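Local coordinates for protein putative esterase (Uncultured bacterium, PDB 7C4D) that probably hydrolyses carboxylic esters, as a marine bacterial esterase of the alpha/beta hydrolase fold, at residues 113-126 against 215-228. Residues are numbered along the deposited sequence; the frame is centred on the assembly and turned at random.
Sequences VKKLIVADIAPGKY and VPALFLKGELSDYI. With EDO (1,2-ethanediol), chain B.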
loop_
_atom_site.group_PDB
_atom_site.type_symbol
_atom_site.label_atom_id
_atom_site.label_comp_id
_atom_site.label_asym_id
_atom_site.label_seq_id
_atom_site.Cartn_x
_atom_site.Cartn_y
_atom_site.Cartn_z
ATOM N N VAL A 113 -0.629 3.112 -18.068
ATOM C CA VAL A 113 -0.482 4.040 -16.960
ATOM C C VAL A 113 -0.248 5.460 -17.458
ATOM O O VAL A 113 0.667 5.687 -18.229
ATOM C CB VAL A 113 0.645 3.584 -16.028
ATOM C CG1 VAL A 113 0.765 4.495 -14.811
ATOM C CG2 VAL A 113 0.448 2.137 -15.590
ATOM N N LYS A 114 -1.025 6.420 -16.961
ATOM C CA LYS A 114 -0.821 7.792 -17.390
ATOM C C LYS A 114 0.264 8.410 -16.526
ATOM O O LYS A 114 1.214 8.955 -17.049
ATOM C CB LYS A 114 -2.093 8.637 -17.281
ATOM C CG LYS A 114 -3.314 8.135 -18.040
ATOM C CD LYS A 114 -4.588 8.780 -17.532
ATOM C CE LYS A 114 -5.845 8.437 -18.308
ATOM N NZ LYS A 114 -5.951 9.222 -19.562
ATOM N N LYS A 115 0.113 8.352 -15.201
ATOM C CA LYS A 115 1.127 8.908 -14.325
ATOM C C LYS A 115 1.137 8.073 -13.060
ATOM O O LYS A 115 0.114 7.482 -12.725
ATOM C CB LYS A 115 0.797 10.351 -13.931
ATOM C CG LYS A 115 0.910 11.412 -15.013
ATOM C CD LYS A 115 1.231 12.783 -14.424
ATOM C CE LYS A 115 1.300 13.827 -15.513
ATOM N NZ LYS A 115 -0.065 14.091 -16.022
ATOM N N LEU A 116 2.295 8.024 -12.388
ATOM C CA LEU A 116 2.442 7.131 -11.259
ATOM C C LEU A 116 2.883 7.909 -10.019
ATOM O O LEU A 116 3.848 8.672 -10.059
ATOM C CB LEU A 116 3.466 6.060 -11.629
ATOM C CG LEU A 116 4.006 5.221 -10.464
ATOM C CD1 LEU A 116 2.874 4.505 -9.721
ATOM C CD2 LEU A 116 5.061 4.217 -10.945
ATOM N N ILE A 117 2.182 7.689 -8.903
ATOM C CA ILE A 117 2.698 8.260 -7.664
ATOM C C ILE A 117 3.102 7.126 -6.725
ATOM O O ILE A 117 2.275 6.258 -6.445
ATOM C CB ILE A 117 1.699 9.235 -6.983
ATOM C CG1 ILE A 117 1.419 10.504 -7.817
ATOM C CG2 ILE A 117 2.230 9.610 -5.619
ATOM C CD1 ILE A 117 0.282 11.361 -7.264
ATOM N N VAL A 118 4.360 7.140 -6.248
ATOM C CA VAL A 118 4.873 6.148 -5.308
ATOM C C VAL A 118 5.152 6.797 -3.949
ATOM O O VAL A 118 6.056 7.633 -3.852
ATOM C CB VAL A 118 6.133 5.448 -5.866
ATOM C CG1 VAL A 118 6.806 4.597 -4.804
ATOM C CG2 VAL A 118 5.816 4.643 -7.108
ATOM N N ALA A 119 4.388 6.376 -2.912
ATOM C CA ALA A 119 4.455 6.969 -1.567
ATOM C C ALA A 119 5.352 6.152 -0.629
ATOM O O ALA A 119 5.022 5.017 -0.242
ATOM C CB ALA A 119 3.069 7.130 -0.977
ATOM N N ASP A 120 6.514 6.740 -0.324
ATOM C CA ASP A 120 7.443 6.312 0.719
ATOM C C ASP A 120 7.896 4.838 0.614
ATOM O O ASP A 120 7.825 4.104 1.593
ATOM C CB ASP A 120 6.966 6.727 2.110
ATOM C CG ASP A 120 8.111 6.888 3.115
ATOM O OD1 ASP A 120 9.040 7.705 2.870
ATOM O OD2 ASP A 120 8.082 6.190 4.139
ATOM N N ILE A 121 8.409 4.426 -0.554
ATOM C CA ILE A 121 9.079 3.157 -0.731
ATOM C C ILE A 121 9.965 3.240 -1.975
ATOM O O ILE A 121 9.663 3.975 -2.922
ATOM C CB ILE A 121 8.055 2.006 -0.818
ATOM C CG1 ILE A 121 8.738 0.657 -0.570
ATOM C CG2 ILE A 121 7.291 2.074 -2.120
ATOM C CD1 ILE A 121 7.861 -0.560 -0.671
ATOM N N ALA A 122 11.073 2.489 -1.972
ATOM C CA ALA A 122 12.006 2.554 -3.092
ATOM C C ALA A 122 11.859 1.286 -3.927
ATOM O O ALA A 122 11.339 0.293 -3.447
ATOM C CB ALA A 122 13.423 2.762 -2.587
ATOM N N PRO A 123 12.306 1.233 -5.193
ATOM C CA PRO A 123 12.162 0.008 -5.955
ATOM C C PRO A 123 13.009 -1.167 -5.452
ATOM O O PRO A 123 12.708 -2.312 -5.773
ATOM C CB PRO A 123 12.534 0.391 -7.394
ATOM C CG PRO A 123 12.812 1.873 -7.390
ATOM C CD PRO A 123 12.963 2.302 -5.950
ATOM N N GLY A 124 14.034 -0.912 -4.644
ATOM C CA GLY A 124 15.003 -1.959 -4.339
ATOM C C GLY A 124 14.690 -2.782 -3.079
ATOM O O GLY A 124 13.765 -2.514 -2.308
ATOM N N LYS A 125 15.510 -3.810 -2.864
ATOM C CA LYS A 125 15.316 -4.772 -1.790
ATOM C C LYS A 125 15.755 -4.144 -0.480
ATOM O O LYS A 125 16.724 -3.397 -0.456
ATOM C CB LYS A 125 16.102 -6.063 -2.078
ATOM C CG LYS A 125 16.233 -7.021 -0.900
ATOM C CD LYS A 125 17.185 -8.160 -1.140
ATOM C CE LYS A 125 17.553 -8.846 0.161
ATOM N NZ LYS A 125 18.324 -10.093 -0.062
ATOM N N TYR A 126 15.007 -4.447 0.591
ATOM C CA TYR A 126 15.352 -4.093 1.955
ATOM C C TYR A 126 15.905 -5.354 2.641
ATOM O O TYR A 126 15.309 -6.419 2.529
ATOM C CB TYR A 126 14.110 -3.575 2.688
ATOM C CG TYR A 126 13.544 -2.285 2.149
ATOM C CD1 TYR A 126 12.731 -2.289 1.017
ATOM C CD2 TYR A 126 13.850 -1.060 2.746
ATOM C CE1 TYR A 126 12.232 -1.107 0.493
ATOM C CE2 TYR A 126 13.361 0.130 2.233
ATOM C CZ TYR A 126 12.553 0.097 1.104
ATOM O OH TYR A 126 12.038 1.242 0.594
ATOM N N VAL A 215 7.105 6.419 -18.210
ATOM C CA VAL A 215 5.886 6.875 -17.550
ATOM C C VAL A 215 6.337 7.934 -16.561
ATOM O O VAL A 215 7.294 7.679 -15.836
ATOM C CB VAL A 215 5.133 5.743 -16.805
ATOM C CG1 VAL A 215 3.920 6.253 -16.019
ATOM C CG2 VAL A 215 4.713 4.623 -17.746
ATOM N N PRO A 216 5.704 9.138 -16.517
ATOM C CA PRO A 216 6.006 10.127 -15.475
ATOM C C PRO A 216 5.731 9.580 -14.069
ATOM O O PRO A 216 4.659 9.075 -13.811
ATOM C CB PRO A 216 5.064 11.313 -15.774
ATOM C CG PRO A 216 4.648 11.125 -17.215
ATOM C CD PRO A 216 4.711 9.629 -17.486
ATOM N N ALA A 217 6.686 9.705 -13.150
ATOM C CA ALA A 217 6.499 9.157 -11.830
ATOM C C ALA A 217 6.847 10.208 -10.778
ATOM O O ALA A 217 7.766 11.001 -10.953
ATOM C CB ALA A 217 7.389 7.938 -11.662
ATOM N N LEU A 218 6.160 10.119 -9.638
ATOM C CA LEU A 218 6.426 10.965 -8.472
ATOM C C LEU A 218 6.693 10.074 -7.257
ATOM O O LEU A 218 5.875 9.215 -6.941
ATOM C CB LEU A 218 5.229 11.906 -8.238
ATOM C CG LEU A 218 5.237 12.703 -6.918
ATOM C CD1 LEU A 218 6.448 13.621 -6.842
ATOM C CD2 LEU A 218 3.946 13.529 -6.757
ATOM N N PHE A 219 7.872 10.230 -6.628
ATOM C CA PHE A 219 8.186 9.568 -5.370
ATOM C C PHE A 219 8.000 10.594 -4.253
ATOM O O PHE A 219 8.660 11.642 -4.221
ATOM C CB PHE A 219 9.592 8.949 -5.421
ATOM C CG PHE A 219 9.691 7.744 -6.326
ATOM C CD1 PHE A 219 9.622 7.872 -7.713
ATOM C CD2 PHE A 219 9.767 6.457 -5.793
ATOM C CE1 PHE A 219 9.689 6.755 -8.552
ATOM C CE2 PHE A 219 9.788 5.336 -6.627
ATOM C CZ PHE A 219 9.757 5.486 -8.002
ATOM N N LEU A 220 7.064 10.297 -3.348
ATOM C CA LEU A 220 6.848 11.124 -2.176
ATOM C C LEU A 220 7.474 10.438 -0.962
ATOM O O LEU A 220 7.051 9.366 -0.560
ATOM C CB LEU A 220 5.351 11.348 -1.976
ATOM C CG LEU A 220 4.658 12.331 -2.926
ATOM C CD1 LEU A 220 3.160 12.161 -2.755
ATOM C CD2 LEU A 220 5.032 13.766 -2.580
ATOM N N LYS A 221 8.476 11.092 -0.382
ATOM C CA LYS A 221 9.241 10.627 0.757
ATOM C C LYS A 221 8.742 11.316 2.026
ATOM O O LYS A 221 8.521 12.517 2.028
ATOM C CB LYS A 221 10.685 11.087 0.564
ATOM C CG LYS A 221 11.656 10.472 1.554
ATOM C CD LYS A 221 12.947 11.225 1.731
ATOM C CE LYS A 221 13.559 10.952 3.088
ATOM N NZ LYS A 221 14.652 11.913 3.341
ATOM N N GLY A 222 8.530 10.555 3.100
ATOM C CA GLY A 222 8.330 11.172 4.408
ATOM C C GLY A 222 9.668 11.636 4.986
ATOM O O GLY A 222 10.662 10.902 4.940
ATOM N N GLU A 223 9.720 12.875 5.480
ATOM C CA GLU A 223 10.953 13.449 6.035
ATOM C C GLU A 223 11.524 12.561 7.146
ATOM O O GLU A 223 12.725 12.323 7.169
ATOM C CB GLU A 223 10.694 14.857 6.593
ATOM C CG GLU A 223 11.948 15.616 7.020
ATOM C CD GLU A 223 11.760 16.720 8.054
ATOM O OE1 GLU A 223 10.652 17.292 8.149
ATOM O OE2 GLU A 223 12.729 17.004 8.784
ATOM N N LEU A 224 10.654 12.086 8.057
ATOM C CA LEU A 224 11.049 11.326 9.238
ATOM C C LEU A 224 11.041 9.819 8.973
ATOM O O LEU A 224 11.048 9.033 9.906
ATOM C CB LEU A 224 10.092 11.656 10.385
ATOM C CG LEU A 224 9.666 13.119 10.512
ATOM C CD1 LEU A 224 8.417 13.249 11.358
ATOM C CD2 LEU A 224 10.793 13.994 11.049
ATOM N N SER A 225 11.030 9.415 7.705
ATOM C CA SER A 225 11.123 8.012 7.342
ATOM C C SER A 225 12.385 7.769 6.516
ATOM O O SER A 225 12.899 8.674 5.853
ATOM C CB SER A 225 9.886 7.575 6.613
ATOM O OG SER A 225 10.143 6.450 5.791
ATOM N N ASP A 226 12.858 6.521 6.558
ATOM C CA ASP A 226 14.081 6.125 5.892
ATOM C C ASP A 226 13.816 5.012 4.891
ATOM O O ASP A 226 14.754 4.315 4.528
ATOM C CB ASP A 226 15.160 5.703 6.892
ATOM C CG ASP A 226 15.797 6.892 7.588
ATOM O OD1 ASP A 226 16.053 7.909 6.910
ATOM O OD2 ASP A 226 16.020 6.798 8.807
ATOM N N TYR A 227 12.575 4.907 4.395
ATOM C CA TYR A 227 12.287 3.953 3.329
ATOM C C TYR A 227 12.949 4.388 2.031
ATOM O O TYR A 227 13.355 3.521 1.256
ATOM C CB TYR A 227 10.784 3.724 3.135
ATOM C CG TYR A 227 10.154 2.870 4.207
ATOM C CD1 TYR A 227 10.155 3.279 5.529
ATOM C CD2 TYR A 227 9.522 1.679 3.891
ATOM C CE1 TYR A 227 9.577 2.506 6.520
ATOM C CE2 TYR A 227 8.946 0.886 4.870
ATOM C CZ TYR A 227 8.989 1.300 6.184
ATOM O OH TYR A 227 8.412 0.543 7.142
ATOM N N ILE A 228 13.028 5.715 1.804
ATOM C CA ILE A 228 13.769 6.269 0.672
ATOM C C ILE A 228 14.945 7.105 1.198
ATOM O O ILE A 228 14.757 8.012 2.005
ATOM C CB ILE A 228 12.860 7.086 -0.290
ATOM C CG1 ILE A 228 11.651 6.300 -0.811
ATOM C CG2 ILE A 228 13.669 7.688 -1.432
ATOM C CD1 ILE A 228 10.708 7.103 -1.735
HETATM C C1 EDO B . -1.045 6.484 -21.521
HETATM O O1 EDO B . -0.851 7.874 -21.262
HETATM C C2 EDO B . 0.223 5.875 -21.985
HETATM O O2 EDO B . 1.136 5.469 -20.968
#
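Strands 115-119 and 217-222 run parallel as neighbours in the central sheet of the alpha/beta hydrolase fold, and the loops at their C-terminal ends meet around Asp-120. Five backbone hydrogen bonds join them, from Leu-116 N to Pro-216 O at the start to Asp-120 N to Leu-220 O (2.7 Å) at the end.

On one sheet face Val-118 lies alongside Phe-219, its CB over one face of the ring and its CG1 3.6 Å from CE2; the carbonyl oxygen of Ile-121 meets the ring edge in plane. Ile-117 does the packing on the opposite face, where its CG1 touches Leu-218 CD2 and its CG2 reaches Leu-220 CD1 at 3.9 Å.

Beyond the strands, Asp-120 holds CG anti to its own N (chi1 -154°), which carries the carboxylate across to 215-228. Gly-222 N approaches OD1 from above the carboxylate plane at 2.9 Å, while Ser-225 OG gives its proton to the syn lone pair of OD2 at 2.7 Å. Ser-225 OG also accepts from Tyr-227 N, closing an ST turn. OD2 has a further partner in His-253 ND1, consistent with Asp-120 being the acid of a Ser-96, His-253, Asp-120 catalytic triad. With an alanine here, Gly-222 N and Ser-225 OG would lose the carboxylate that each bonds through a different oxygen, and the His-253 ring would probably be freer to turn.

Tyr-126 ties the loops together again: its OH donates to Tyr-227 O (2.7 Å) and accepts from Ala-122 N (3.0 Å). Tyr-227 in turn stacks on His-253 and leans on helix 131-144. Helix 97-108 packs against Val-118 through Met-103, helix 232-239 meets Phe-219 through Ile-236, and strand 90-95 bonds to the other edge of 115-119.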